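Local coordinates for protein probable TonB-dependent siderophore receptor PiuA (Acinetobacter baumannii, PDB 5FP1) that probably binds iron-chelating siderophores at the outer membrane as a TonB-dependent receptor, starting the uptake of iron into the cell, at residues A[89-94]-A[501-506]; A[105-110]-A[293-298]; A[414-419]-A[444-449]; A[513-518]-A[559-564]. All blocks are in the same frame, centred on the assembly; numbering follows the deposited sequence. Where two conformers were deposited one is given.

Contact 1: A[89-94]-A[501-506]; sequences GYSSES and WGDNSE
The carboxylate of Asp503 is held at both oxygens. Ser91 OG donates to Asp503 OD2 at 2.8 Å, at the anti lone pair. The other oxygen, OD1, accepts twice from its own segment. Ser505 N comes nearly along the C-O axis at 2.9 Å from Asp503 OD1 and closes an Asx turn. Ser505 OG meets OD1 from above the carboxylate plane, about 60° out of it. Both oxygens being tied should fix the rotation of this group.

The second carboxylate is that of Glu506. Its OE1 takes a bond from Ser94 OG, but the modelled 2.4 Å between Ser94 OG and Glu506 OE1 is very short, and the exact length is doubtful. Water 1 donates to Glu506 OE2 and to Ser91 OG and accepts from Ser94 N. Water 2 joins Ser94 OG to Asp503 N. Ser91 OG also accepts from Glu93 N at 3.2 Å in an ST turn. It reaches this place because OG is anti to the backbone N (chi1 168°).

Glu93 extends its chain so that its carboxylate lies against Gly502 and Asp503, with OE2 3.6 Å from Gly502 CA. Glu93 OE1 is 4.2 Å from Asp503 OD2. Arg84 probably offsets these like charges: it forms a salt bridge with Glu93 and a long, weak ion pair with Asp503.

Residues 89-94 belong to the plug, and residues 501-506 to a long loop between barrel strands 482-493 and 518-531. The contact thus joins plug to barrel, the two-part fold of TonB-dependent receptors, in which the plug sits inside the barrel.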
loop_
_atom_site.group_PDB
_atom_site.type_symbol
_atom_site.label_atom_id
_atom_site.label_comp_id
_atom_site.label_asym_id
_atom_site.label_seq_id
_atom_site.Cartn_x
_atom_site.Cartn_y
_atom_site.Cartn_z
ATOM N N GLY A 89 6.440 -5.883 -9.038
ATOM C CA GLY A 89 7.705 -5.199 -9.244
ATOM C C GLY A 89 7.666 -3.681 -9.327
ATOM O O GLY A 89 8.719 -3.033 -9.459
ATOM N N TYR A 90 6.464 -3.100 -9.296
ATOM C CA TYR A 90 6.310 -1.664 -9.532
ATOM C C TYR A 90 5.597 -0.966 -8.376
ATOM O O TYR A 90 4.567 -1.440 -7.869
ATOM C CB TYR A 90 5.595 -1.397 -10.872
ATOM C CG TYR A 90 6.406 -1.944 -12.055
ATOM C CD1 TYR A 90 7.531 -1.277 -12.512
ATOM C CD2 TYR A 90 6.087 -3.157 -12.652
ATOM C CE1 TYR A 90 8.313 -1.787 -13.541
ATOM C CE2 TYR A 90 6.861 -3.675 -13.680
ATOM C CZ TYR A 90 7.954 -2.976 -14.142
ATOM O OH TYR A 90 8.763 -3.496 -15.144
ATOM N N SER A 91 6.156 0.165 -7.957
ATOM C CA SER A 91 5.600 0.907 -6.823
ATOM C C SER A 91 4.164 1.332 -7.058
ATOM O O SER A 91 3.811 1.886 -8.120
ATOM C CB SER A 91 6.441 2.154 -6.527
ATOM O OG SER A 91 5.742 2.971 -5.627
ATOM N N SER A 92 3.322 1.095 -6.052
ATOM C CA SER A 92 1.942 1.571 -6.124
ATOM C C SER A 92 1.666 2.613 -5.037
ATOM O O SER A 92 0.521 2.985 -4.794
ATOM C CB SER A 92 0.958 0.420 -6.011
ATOM O OG SER A 92 0.915 -0.066 -4.690
ATOM N N GLU A 93 2.736 3.139 -4.453
ATOM C CA GLU A 93 2.653 4.152 -3.410
ATOM C C GLU A 93 1.809 5.365 -3.829
ATOM O O GLU A 93 1.002 5.884 -3.029
ATOM C CB GLU A 93 4.067 4.595 -3.001
ATOM C CG GLU A 93 4.073 5.496 -1.765
ATOM C CD GLU A 93 5.454 6.003 -1.373
ATOM O OE1 GLU A 93 6.478 5.543 -1.982
ATOM O OE2 GLU A 93 5.500 6.870 -0.446
ATOM N N SER A 94 1.986 5.828 -5.064
ATOM C CA SER A 94 1.225 6.994 -5.564
ATOM C C SER A 94 -0.148 6.630 -6.153
ATOM O O SER A 94 -0.848 7.507 -6.650
ATOM C CB SER A 94 2.034 7.796 -6.580
ATOM O OG SER A 94 3.257 8.245 -6.051
ATOM N N TRP A 501 5.786 14.630 -1.950
ATOM C CA TRP A 501 6.545 13.807 -1.000
ATOM C C TRP A 501 6.003 12.382 -1.057
ATOM O O TRP A 501 4.840 12.123 -0.761
ATOM C CB TRP A 501 6.451 14.406 0.402
ATOM C CG TRP A 501 7.576 13.968 1.313
ATOM C CD1 TRP A 501 7.469 13.240 2.466
ATOM C CD2 TRP A 501 8.967 14.181 1.098
ATOM N NE1 TRP A 501 8.726 12.987 2.986
ATOM C CE2 TRP A 501 9.661 13.551 2.160
ATOM C CE3 TRP A 501 9.705 14.837 0.098
ATOM C CZ2 TRP A 501 11.037 13.600 2.270
ATOM C CZ3 TRP A 501 11.087 14.888 0.223
ATOM C CH2 TRP A 501 11.730 14.274 1.288
ATOM N N GLY A 502 6.846 11.472 -1.501
ATOM C CA GLY A 502 6.445 10.107 -1.746
ATOM C C GLY A 502 7.594 9.413 -2.452
ATOM O O GLY A 502 8.768 9.715 -2.214
ATOM N N ASP A 503 7.245 8.511 -3.345
ATOM C CA ASP A 503 8.230 7.668 -4.015
ATOM C C ASP A 503 9.263 8.578 -4.686
ATOM O O ASP A 503 8.899 9.398 -5.527
ATOM C CB ASP A 503 7.512 6.775 -5.034
ATOM C CG ASP A 503 8.460 5.704 -5.648
ATOM O OD1 ASP A 503 9.578 6.079 -5.995
ATOM O OD2 ASP A 503 8.105 4.510 -5.686
ATOM N N ASN A 504 10.532 8.469 -4.298
ATOM C CA ASN A 504 11.550 9.380 -4.795
ATOM C C ASN A 504 11.841 9.211 -6.293
ATOM O O ASN A 504 12.381 10.129 -6.911
ATOM C CB ASN A 504 12.852 9.268 -3.982
ATOM C CG ASN A 504 13.303 7.833 -3.803
ATOM O OD1 ASN A 504 12.640 7.024 -3.142
ATOM N ND2 ASN A 504 14.438 7.505 -4.403
ATOM N N SER A 505 11.423 8.093 -6.896
ATOM C CA SER A 505 11.607 7.939 -8.329
ATOM C C SER A 505 10.702 8.912 -9.092
ATOM O O SER A 505 10.945 9.179 -10.265
ATOM C CB SER A 505 11.374 6.494 -8.771
ATOM O OG SER A 505 10.019 6.120 -8.596
ATOM N N GLU A 506 9.693 9.477 -8.415
ATOM C CA GLU A 506 8.702 10.343 -9.061
ATOM C C GLU A 506 8.931 11.855 -8.825
ATOM O O GLU A 506 8.184 12.705 -9.301
ATOM C CB GLU A 506 7.293 9.948 -8.597
ATOM C CG GLU A 506 6.940 8.489 -8.909
ATOM C CD GLU A 506 5.712 7.999 -8.172
ATOM O OE1 GLU A 506 5.013 8.828 -7.529
ATOM O OE2 GLU A 506 5.430 6.777 -8.239
HETATM O O HOH W 1 4.098 5.072 -6.879
HETATM O O HOH W 2 4.367 8.315 -3.618
#

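Contact 2: A[105-110]-A[293-298]; sequences TSQNRE and AKSKND
Thr105 and Ser295 meet through their hydroxyls, OG1 lying 2.9 Å from OG. Thr105 OG1 sits between the backbone N and the carbonyl carbon (chi1 47°), which turns it to the strand. Its methyl CG2 skirts Ser295 CB. Ser295 reaches out from the strand with OG anti to the backbone N (chi1 -175°). Its hydroxyl is also hydrogen-bonded to Asn269 of the adjacent strand 264-279.

Ser106 uses both its backbone and its side chain. Water 5 donates to Ser106 O and to Ser295 OG, each at 2.7 Å. Water 3 donates to the same carbonyl, Ser106 O, at 2.8 Å and also to Lys296 O. This places two water donors on one oxygen.

The contact joins the plug to the wall of the barrel that surrounds it, as in other TonB-dependent receptors. Residues 105-110 are a plug loop, and strand 284-304 is part of the wall. Much of the interface is bridged by water.

Asn297 points to the loop as well. Its ND2 lies 4.0 Å from Ser106 CB, and water 4 joins ND2 to Ser106 OG. Gln265 holds the other end of this amide, OD1.

Within the loop, Arg109 lays one face of its guanidinium over Gln107 CB, offset toward the rim. Arg109 NH2 makes a weak bond to Thr105 O, 3.1 Å long and bent to 124° at the hydrogen, and a clearer hydrogen bond to Asn103 O. Its NH1 forms a salt bridge with Asp83.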
loop_
_atom_site.group_PDB
_atom_site.type_symbol
_atom_site.label_atom_id
_atom_site.label_comp_id
_atom_site.label_asym_id
_atom_site.label_seq_id
_atom_site.Cartn_x
_atom_site.Cartn_y
_atom_site.Cartn_z
ATOM N N THR A 105 -1.177 10.348 -0.196
ATOM C CA THR A 105 -0.209 10.955 0.681
ATOM C C THR A 105 0.365 9.882 1.574
ATOM O O THR A 105 -0.304 8.870 1.874
ATOM C CB THR A 105 -0.882 12.071 1.524
ATOM O OG1 THR A 105 -2.109 11.576 2.066
ATOM C CG2 THR A 105 -1.208 13.274 0.615
ATOM N N SER A 106 1.569 10.101 2.071
ATOM C CA SER A 106 2.173 9.066 2.895
ATOM C C SER A 106 1.433 8.898 4.229
ATOM O O SER A 106 1.238 9.859 4.997
ATOM C CB SER A 106 3.627 9.343 3.148
ATOM O OG SER A 106 4.228 8.247 3.825
ATOM N N GLN A 107 1.063 7.657 4.485
ATOM C CA GLN A 107 0.312 7.274 5.680
ATOM C C GLN A 107 0.615 5.822 6.008
ATOM O O GLN A 107 0.975 5.024 5.122
ATOM C CB GLN A 107 -1.201 7.349 5.408
ATOM C CG GLN A 107 -1.710 8.665 4.882
ATOM C CD GLN A 107 -3.105 8.572 4.271
ATOM O OE1 GLN A 107 -3.390 9.133 3.184
ATOM N NE2 GLN A 107 -3.989 7.944 4.986
ATOM N N ASN A 108 0.440 5.466 7.275
ATOM C CA ASN A 108 0.381 4.067 7.709
ATOM C C ASN A 108 -1.104 3.739 7.910
ATOM O O ASN A 108 -1.686 4.076 8.946
ATOM C CB ASN A 108 1.166 3.899 9.009
ATOM C CG ASN A 108 2.624 4.338 8.873
ATOM O OD1 ASN A 108 3.268 4.063 7.888
ATOM N ND2 ASN A 108 3.141 4.994 9.886
ATOM N N ARG A 109 -1.742 3.189 6.884
ATOM C CA ARG A 109 -3.203 3.097 6.885
ATOM C C ARG A 109 -3.695 2.013 7.850
ATOM O O ARG A 109 -3.072 0.946 7.959
ATOM C CB ARG A 109 -3.712 2.834 5.480
ATOM C CG ARG A 109 -3.460 4.015 4.552
ATOM C CD ARG A 109 -3.559 3.646 3.085
ATOM N NE ARG A 109 -3.279 4.786 2.210
ATOM C CZ ARG A 109 -2.078 5.289 1.975
ATOM N NH1 ARG A 109 -0.996 4.733 2.517
ATOM N NH2 ARG A 109 -1.960 6.353 1.187
ATOM N N GLU A 110 -4.795 2.325 8.536
ATOM C CA GLU A 110 -5.455 1.423 9.483
ATOM C C GLU A 110 -6.533 0.580 8.839
ATOM O O GLU A 110 -7.086 0.936 7.782
ATOM C CB GLU A 110 -6.137 2.219 10.611
ATOM C CG GLU A 110 -5.495 2.051 11.985
ATOM C CD GLU A 110 -6.015 0.852 12.777
ATOM O OE1 GLU A 110 -7.059 0.303 12.402
ATOM O OE2 GLU A 110 -5.367 0.459 13.791
ATOM N N ALA A 293 -9.789 15.789 1.440
ATOM C CA ALA A 293 -8.852 15.076 2.311
ATOM C C ALA A 293 -7.804 16.015 2.860
ATOM O O ALA A 293 -7.298 16.876 2.153
ATOM C CB ALA A 293 -8.183 13.920 1.583
ATOM N N LYS A 294 -7.470 15.832 4.127
ATOM C CA LYS A 294 -6.391 16.590 4.742
ATOM C C LYS A 294 -5.447 15.556 5.344
ATOM O O LYS A 294 -5.890 14.622 6.018
ATOM C CB LYS A 294 -6.931 17.529 5.824
ATOM C CG LYS A 294 -5.825 18.181 6.646
ATOM C CD LYS A 294 -5.955 19.681 6.684
ATOM C CE LYS A 294 -4.798 20.338 7.403
ATOM N NZ LYS A 294 -4.331 21.482 6.584
ATOM N N SER A 295 -4.158 15.682 5.064
ATOM C CA SER A 295 -3.207 14.668 5.497
ATOM C C SER A 295 -1.926 15.336 5.979
ATOM O O SER A 295 -1.288 16.091 5.226
ATOM C CB SER A 295 -2.898 13.705 4.335
ATOM O OG SER A 295 -2.063 12.632 4.767
ATOM N N LYS A 296 -1.566 15.064 7.232
ATOM C CA LYS A 296 -0.345 15.589 7.835
ATOM C C LYS A 296 0.585 14.479 8.266
ATOM O O LYS A 296 0.144 13.427 8.702
ATOM C CB LYS A 296 -0.693 16.466 9.050
ATOM C CG LYS A 296 -1.635 17.597 8.673
ATOM C CD LYS A 296 -2.048 18.474 9.854
ATOM C CE LYS A 296 -0.867 19.259 10.376
ATOM N NZ LYS A 296 -1.302 20.539 11.008
ATOM N N ASN A 297 1.884 14.732 8.146
ATOM C CA ASN A 297 2.900 13.791 8.541
ATOM C C ASN A 297 4.053 14.596 9.102
ATOM O O ASN A 297 4.495 15.586 8.493
ATOM C CB ASN A 297 3.317 12.967 7.298
ATOM C CG ASN A 297 4.115 11.713 7.617
ATOM O OD1 ASN A 297 4.178 11.213 8.763
ATOM N ND2 ASN A 297 4.713 11.151 6.552
ATOM N N ASP A 298 4.546 14.188 10.258
ATOM C CA ASP A 298 5.584 14.929 10.964
ATOM C C ASP A 298 6.455 13.884 11.637
ATOM O O ASP A 298 5.977 13.159 12.507
ATOM C CB ASP A 298 4.927 15.860 11.999
ATOM C CG ASP A 298 5.909 16.774 12.697
ATOM O OD1 ASP A 298 7.094 16.827 12.340
ATOM O OD2 ASP A 298 5.484 17.471 13.632
HETATM O O HOH W 3 -0.139 10.780 7.296
HETATM O O HOH W 4 5.016 8.267 6.534
HETATM O O HOH W 5 0.634 12.519 4.787
#

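Contact 3: A[414-419]-A[444-449]; sequences ATVEST and FEAEQN. With C8E ((hydroxyethyloxy)tri(ethyloxy)octane), chain G.
Segments 414-419 and 444-449 run antiparallel at 172°, with axes 4.7 Å apart, and Thr415 and Glu447 form a hydrogen-bonded pair. They belong to one beta hairpin of the barrel, strands 405-428 and 433-450. Glu417 and Glu445 make the second hydrogen-bonded pair. The non-hydrogen-bonded pairs are Ala414 with Gln448, Val416 with Ala446, and Ser418 with Phe444. Thr415 N to Glu447 O measures 2.8 Å. Ala414 CA, Val416 CA and Ala446 CA make CA-H...O contacts to Glu447 O, Glu445 O and Thr415 O, carbonyls that also accept an N-H.

One face carries the apolar packing. Val416 CG1, anti to the backbone N (chi1 175°), lies 3.5 Å from CE2 of Phe444, the two side chains crossing at a slant. Val416 CG2, the other methyl, is 4.0 Å from Ala446 CB. Gln448 lies alongside Ala414, and its CG is modelled 3.2 Å from Ala414 CB, a close approach to be read with caution. Ala499, Leu497 and Pro494, from the loop that follows strand 482-493, touch Val416 or Phe444 on this face.

The other face is polar. Glu417 OE1 and Glu445 OE2 stand 4.7 Å apart, and Tyr355 binds Glu417 at OE2. Lys359 binds Thr415 OG1. Water 6 accepts from that hydroxyl and donates to Glu447 O. Water 7 donates to Thr415 O and, at 2.7 Å, to Glu445 OE2. At the end of the pair a detergent chain approaches, with its C5 3.5 Å from Asn449 O.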
loop_
_atom_site.group_PDB
_atom_site.type_symbol
_atom_site.label_atom_id
_atom_site.label_comp_id
_atom_site.label_asym_id
_atom_site.label_seq_id
_atom_site.Cartn_x
_atom_site.Cartn_y
_atom_site.Cartn_z
ATOM N N ALA A 414 3.861 22.179 -3.394
ATOM C CA ALA A 414 3.537 21.439 -4.620
ATOM C C ALA A 414 2.053 21.435 -4.877
ATOM O O ALA A 414 1.280 21.226 -3.977
ATOM C CB ALA A 414 4.032 20.005 -4.526
ATOM N N THR A 415 1.681 21.590 -6.139
ATOM C CA THR A 415 0.293 21.576 -6.558
ATOM C C THR A 415 0.122 20.646 -7.740
ATOM O O THR A 415 0.831 20.762 -8.745
ATOM C CB THR A 415 -0.154 22.989 -6.944
ATOM O OG1 THR A 415 0.008 23.836 -5.805
ATOM C CG2 THR A 415 -1.624 23.012 -7.373
ATOM N N VAL A 416 -0.783 19.689 -7.603
ATOM C CA VAL A 416 -1.093 18.757 -8.704
ATOM C C VAL A 416 -2.568 18.917 -9.035
ATOM O O VAL A 416 -3.452 18.827 -8.163
ATOM C CB VAL A 416 -0.788 17.298 -8.329
ATOM C CG1 VAL A 416 -1.220 16.347 -9.433
ATOM C CG2 VAL A 416 0.704 17.127 -8.039
ATOM N N GLU A 417 -2.826 19.152 -10.304
ATOM C CA GLU A 417 -4.179 19.313 -10.789
ATOM C C GLU A 417 -4.382 18.331 -11.941
ATOM O O GLU A 417 -3.550 18.240 -12.859
ATOM C CB GLU A 417 -4.391 20.755 -11.250
ATOM C CG GLU A 417 -5.846 21.072 -11.596
ATOM C CD GLU A 417 -6.077 22.578 -11.772
ATOM O OE1 GLU A 417 -5.141 23.262 -12.191
ATOM O OE2 GLU A 417 -7.179 23.059 -11.479
ATOM N N SER A 418 -5.493 17.617 -11.918
ATOM C CA SER A 418 -5.792 16.663 -12.973
ATOM C C SER A 418 -7.225 16.774 -13.438
ATOM O O SER A 418 -8.113 17.232 -12.710
ATOM C CB SER A 418 -5.540 15.242 -12.495
ATOM O OG SER A 418 -6.453 14.889 -11.475
ATOM N N THR A 419 -7.439 16.317 -14.658
ATOM C CA THR A 419 -8.755 16.262 -15.247
ATOM C C THR A 419 -8.812 15.105 -16.218
ATOM O O THR A 419 -7.928 14.951 -17.054
ATOM C CB THR A 419 -9.057 17.535 -16.034
ATOM O OG1 THR A 419 -8.727 18.679 -15.231
ATOM C CG2 THR A 419 -10.529 17.554 -16.418
ATOM N N PHE A 444 -2.657 16.221 -16.756
ATOM C CA PHE A 444 -1.954 16.230 -15.478
ATOM C C PHE A 444 -1.048 17.460 -15.463
ATOM O O PHE A 444 -0.302 17.725 -16.415
ATOM C CB PHE A 444 -1.146 14.934 -15.332
ATOM C CG PHE A 444 -0.242 14.876 -14.116
ATOM C CD1 PHE A 444 1.064 15.311 -14.190
ATOM C CD2 PHE A 444 -0.689 14.324 -12.929
ATOM C CE1 PHE A 444 1.915 15.241 -13.082
ATOM C CE2 PHE A 444 0.150 14.241 -11.815
ATOM C CZ PHE A 444 1.444 14.707 -11.898
ATOM N N GLU A 445 -1.095 18.200 -14.375
ATOM C CA GLU A 445 -0.123 19.249 -14.151
ATOM C C GLU A 445 0.441 19.200 -12.727
ATOM O O GLU A 445 -0.312 19.139 -11.751
ATOM C CB GLU A 445 -0.745 20.617 -14.396
ATOM C CG GLU A 445 0.242 21.735 -14.094
ATOM C CD GLU A 445 -0.389 23.111 -14.237
ATOM O OE1 GLU A 445 -0.695 23.539 -15.370
ATOM O OE2 GLU A 445 -0.551 23.764 -13.209
ATOM N N ALA A 446 1.768 19.219 -12.617
ATOM C CA ALA A 446 2.426 19.256 -11.315
ATOM C C ALA A 446 3.340 20.455 -11.291
ATOM O O ALA A 446 4.142 20.657 -12.207
ATOM C CB ALA A 446 3.207 17.987 -11.059
ATOM N N GLU A 447 3.197 21.270 -10.256
ATOM C CA GLU A 447 4.056 22.435 -10.085
ATOM C C GLU A 447 4.628 22.462 -8.692
ATOM O O GLU A 447 3.886 22.371 -7.714
ATOM C CB GLU A 447 3.242 23.710 -10.313
ATOM C CG GLU A 447 4.067 24.979 -10.143
ATOM C CD GLU A 447 3.312 26.213 -10.624
ATOM O OE1 GLU A 447 2.225 26.485 -10.109
ATOM O OE2 GLU A 447 3.797 26.889 -11.540
ATOM N N GLN A 448 5.937 22.639 -8.587
ATOM C CA GLN A 448 6.586 22.658 -7.311
ATOM C C GLN A 448 7.465 23.880 -7.196
ATOM O O GLN A 448 8.304 24.103 -8.047
ATOM C CB GLN A 448 7.407 21.385 -7.113
ATOM C CG GLN A 448 6.583 20.330 -6.447
ATOM C CD GLN A 448 7.321 19.066 -6.054
ATOM O OE1 GLN A 448 6.807 18.009 -6.305
ATOM N NE2 GLN A 448 8.453 19.176 -5.400
ATOM N N ASN A 449 7.241 24.664 -6.144
ATOM C CA ASN A 449 8.022 25.875 -5.859
ATOM C C ASN A 449 9.067 25.607 -4.771
ATOM O O ASN A 449 8.713 25.373 -3.608
ATOM C CB ASN A 449 7.075 26.993 -5.413
ATOM C CG ASN A 449 6.038 27.327 -6.477
ATOM O OD1 ASN A 449 6.387 27.671 -7.604
ATOM N ND2 ASN A 449 4.768 27.189 -6.138
HETATM C C1 C8E G . 6.712 25.066 2.910
HETATM C C2 C8E G . 6.214 26.183 1.997
HETATM C C3 C8E G . 7.293 26.605 1.013
HETATM C C4 C8E G . 6.881 27.762 0.113
HETATM C C5 C8E G . 7.432 27.608 -1.304
HETATM C C6 C8E G . 7.661 28.969 -1.978
HETATM C C7 C8E G . 6.402 29.584 -2.580
HETATM C C8 C8E G . 6.766 30.820 -3.405
HETATM O O9 C8E G . 6.134 30.781 -4.685
HETATM O O HOH W 6 2.700 24.621 -5.916
HETATM O O HOH W 7 -0.605 22.710 -10.684
#

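Contact 4: A[513-518]-A[559-564]; sequences QMIDPE and YANVGE
Ile515 packs over the side chain of Asn561, its CG2 methyl 3.8 Å from Asn561 CG. The two side chains slide past each other in opposite directions. CG2 of Ile515 is anti to the backbone N, and CG1 lies beside that N (chi1 -54°). This sends the other branch toward Tyr559, where Ile515 CD1 ends 3.7 Å from Tyr559 O. Ile515 CG1 is 4.4 Å from Tyr559 CB, a looser apolar contact. The Tyr559 ring leads away from the contact, and its hydroxyl bonds to Asn509.

The amide of Asn561 makes the polar part. Asn561 ND2 donates to Asp516 O at 3.0 Å. The donor stands well above the carbonyl plane, about 62° out of it, and is not on a lone pair. Asn561 OD1 takes part through water 8, which donates to it at 2.8 Å and to Asp516 O at 2.7 Å. Asp516 O thus accepts from the amide and from the water.

The contact joins the end of a long barrel loop to strand 558-575 at the surface of the barrel. The loop then runs directly into strand 518-531. The chain turns a corner at Asn561. Just beyond, Val562 and Gly563 both face Thr550 of strand 536-555, which makes a classic beta bulge.

Asn561 has chi1 at -100°, away from a staggered value, with the amide turned to the loop. Glu518 passes with CG 4.3 Å from Asn561 OD1, while its carboxylate accepts from the backbone N of Arg551 and forms a salt bridge with Lys547.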
loop_
_atom_site.group_PDB
_atom_site.type_symbol
_atom_site.label_atom_id
_atom_site.label_comp_id
_atom_site.label_asym_id
_atom_site.label_seq_id
_atom_site.Cartn_x
_atom_site.Cartn_y
_atom_site.Cartn_z
ATOM N N GLN A 513 11.582 18.006 -15.444
ATOM C CA GLN A 513 10.244 18.590 -15.459
ATOM C C GLN A 513 9.604 18.573 -16.831
ATOM O O GLN A 513 8.394 18.589 -16.925
ATOM C CB GLN A 513 10.256 20.057 -14.971
ATOM C CG GLN A 513 10.971 21.048 -15.903
ATOM C CD GLN A 513 11.070 22.431 -15.267
ATOM O OE1 GLN A 513 10.065 23.049 -14.950
ATOM N NE2 GLN A 513 12.277 22.892 -15.042
ATOM N N MET A 514 10.410 18.542 -17.890
ATOM C CA MET A 514 9.873 18.579 -19.248
ATOM C C MET A 514 9.711 17.161 -19.830
ATOM O O MET A 514 9.233 17.007 -20.942
ATOM C CB MET A 514 10.771 19.437 -20.174
ATOM C CG MET A 514 12.099 18.826 -20.546
ATOM S SD MET A 514 13.217 18.380 -19.202
ATOM C CE MET A 514 13.744 19.999 -18.601
ATOM N N ILE A 515 10.084 16.130 -19.085
ATOM C CA ILE A 515 10.101 14.776 -19.642
ATOM C C ILE A 515 8.669 14.228 -19.729
ATOM O O ILE A 515 7.825 14.468 -18.838
ATOM C CB ILE A 515 11.015 13.846 -18.810
ATOM C CG1 ILE A 515 12.422 14.445 -18.657
ATOM C CG2 ILE A 515 11.134 12.471 -19.448
ATOM C CD1 ILE A 515 13.216 14.497 -19.948
ATOM N N ASP A 516 8.377 13.512 -20.814
ATOM C CA ASP A 516 7.071 12.898 -21.020
ATOM C C ASP A 516 6.891 11.728 -20.024
ATOM O O ASP A 516 7.857 11.242 -19.434
ATOM C CB ASP A 516 6.944 12.304 -22.433
ATOM C CG ASP A 516 6.829 13.362 -23.537
ATOM O OD1 ASP A 516 6.262 14.441 -23.322
ATOM O OD2 ASP A 516 7.288 13.069 -24.640
ATOM N N PRO A 517 5.661 11.270 -19.852
ATOM C CA PRO A 517 5.426 10.211 -18.862
ATOM C C PRO A 517 6.083 8.885 -19.178
ATOM O O PRO A 517 6.279 8.536 -20.347
ATOM C CB PRO A 517 3.907 10.028 -18.886
ATOM C CG PRO A 517 3.362 11.304 -19.416
ATOM C CD PRO A 517 4.409 11.859 -20.352
ATOM N N GLU A 518 6.393 8.136 -18.127
ATOM C CA GLU A 518 6.792 6.747 -18.289
ATOM C C GLU A 518 5.628 5.975 -18.856
ATOM O O GLU A 518 4.481 6.328 -18.640
ATOM C CB GLU A 518 7.194 6.150 -16.952
ATOM C CG GLU A 518 8.430 6.803 -16.336
ATOM C CD GLU A 518 8.913 6.059 -15.114
ATOM O OE1 GLU A 518 8.082 5.769 -14.212
ATOM O OE2 GLU A 518 10.121 5.764 -15.035
ATOM N N TYR A 559 18.077 13.829 -17.699
ATOM C CA TYR A 559 17.232 12.628 -17.688
ATOM C C TYR A 559 16.731 12.292 -19.067
ATOM O O TYR A 559 16.688 13.148 -19.934
ATOM C CB TYR A 559 16.008 12.849 -16.779
ATOM C CG TYR A 559 16.344 13.044 -15.343
ATOM C CD1 TYR A 559 16.792 14.287 -14.871
ATOM C CD2 TYR A 559 16.218 12.007 -14.432
ATOM C CE1 TYR A 559 17.093 14.465 -13.554
ATOM C CE2 TYR A 559 16.529 12.183 -13.104
ATOM C CZ TYR A 559 16.953 13.416 -12.677
ATOM O OH TYR A 559 17.247 13.607 -11.375
ATOM N N ALA A 560 16.316 11.043 -19.261
ATOM C CA ALA A 560 15.684 10.609 -20.491
ATOM C C ALA A 560 14.819 9.382 -20.222
ATOM O O ALA A 560 15.013 8.708 -19.236
ATOM C CB ALA A 560 16.753 10.247 -21.533
ATOM N N ASN A 561 13.915 9.066 -21.138
ATOM C CA ASN A 561 12.966 7.961 -20.974
ATOM C C ASN A 561 13.385 6.671 -21.690
ATOM O O ASN A 561 12.551 6.019 -22.320
ATOM C CB ASN A 561 11.640 8.361 -21.569
ATOM C CG ASN A 561 10.640 8.816 -20.546
ATOM O OD1 ASN A 561 10.846 8.712 -19.338
ATOM N ND2 ASN A 561 9.528 9.325 -21.041
ATOM N N VAL A 562 14.639 6.270 -21.533
ATOM C CA VAL A 562 15.214 5.193 -22.332
ATOM C C VAL A 562 15.418 3.901 -21.547
ATOM O O VAL A 562 15.915 2.924 -22.094
ATOM C CB VAL A 562 16.582 5.630 -22.921
ATOM C CG1 VAL A 562 16.392 6.752 -23.930
ATOM C CG2 VAL A 562 17.524 6.085 -21.827
ATOM N N GLY A 563 15.041 3.881 -20.272
ATOM C CA GLY A 563 15.202 2.679 -19.480
ATOM C C GLY A 563 14.109 1.657 -19.778
ATOM O O GLY A 563 13.085 1.982 -20.384
ATOM N N GLU A 564 14.332 0.421 -19.353
ATOM C CA GLU A 564 13.367 -0.643 -19.561
ATOM C C GLU A 564 13.484 -1.662 -18.480
ATOM O O GLU A 564 14.584 -2.016 -18.057
ATOM C CB GLU A 564 13.613 -1.389 -20.903
ATOM C CG GLU A 564 13.696 -0.500 -22.112
ATOM C CD GLU A 564 14.165 -1.240 -23.366
ATOM O OE1 GLU A 564 14.324 -2.461 -23.339
ATOM O OE2 GLU A 564 14.379 -0.585 -24.386
HETATM O O HOH W 8 9.263 10.050 -17.494
#

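Contacts 1 and 2 tie the plug to the surrounding barrel, whereas contacts 3 and 4 lie within the barrel itself. Along the chain, contacts 2 and 3 both fall between the two segments of contact 1, and contact 4 opens after contact 1 closes. Contacts 1 and 4 share the long loop between strands 482-493 and 518-531. Its middle part meets the plug and its end meets strand 558-575, with the contact centres about 15 Å apart. Contact 3 is centred about 16 Å from contact 1, and the same loop touches its hairpin. Contacts 2 and 4 are farthest apart, about 29 Å between centres. The loop thus links plug, hairpin and barrel surface.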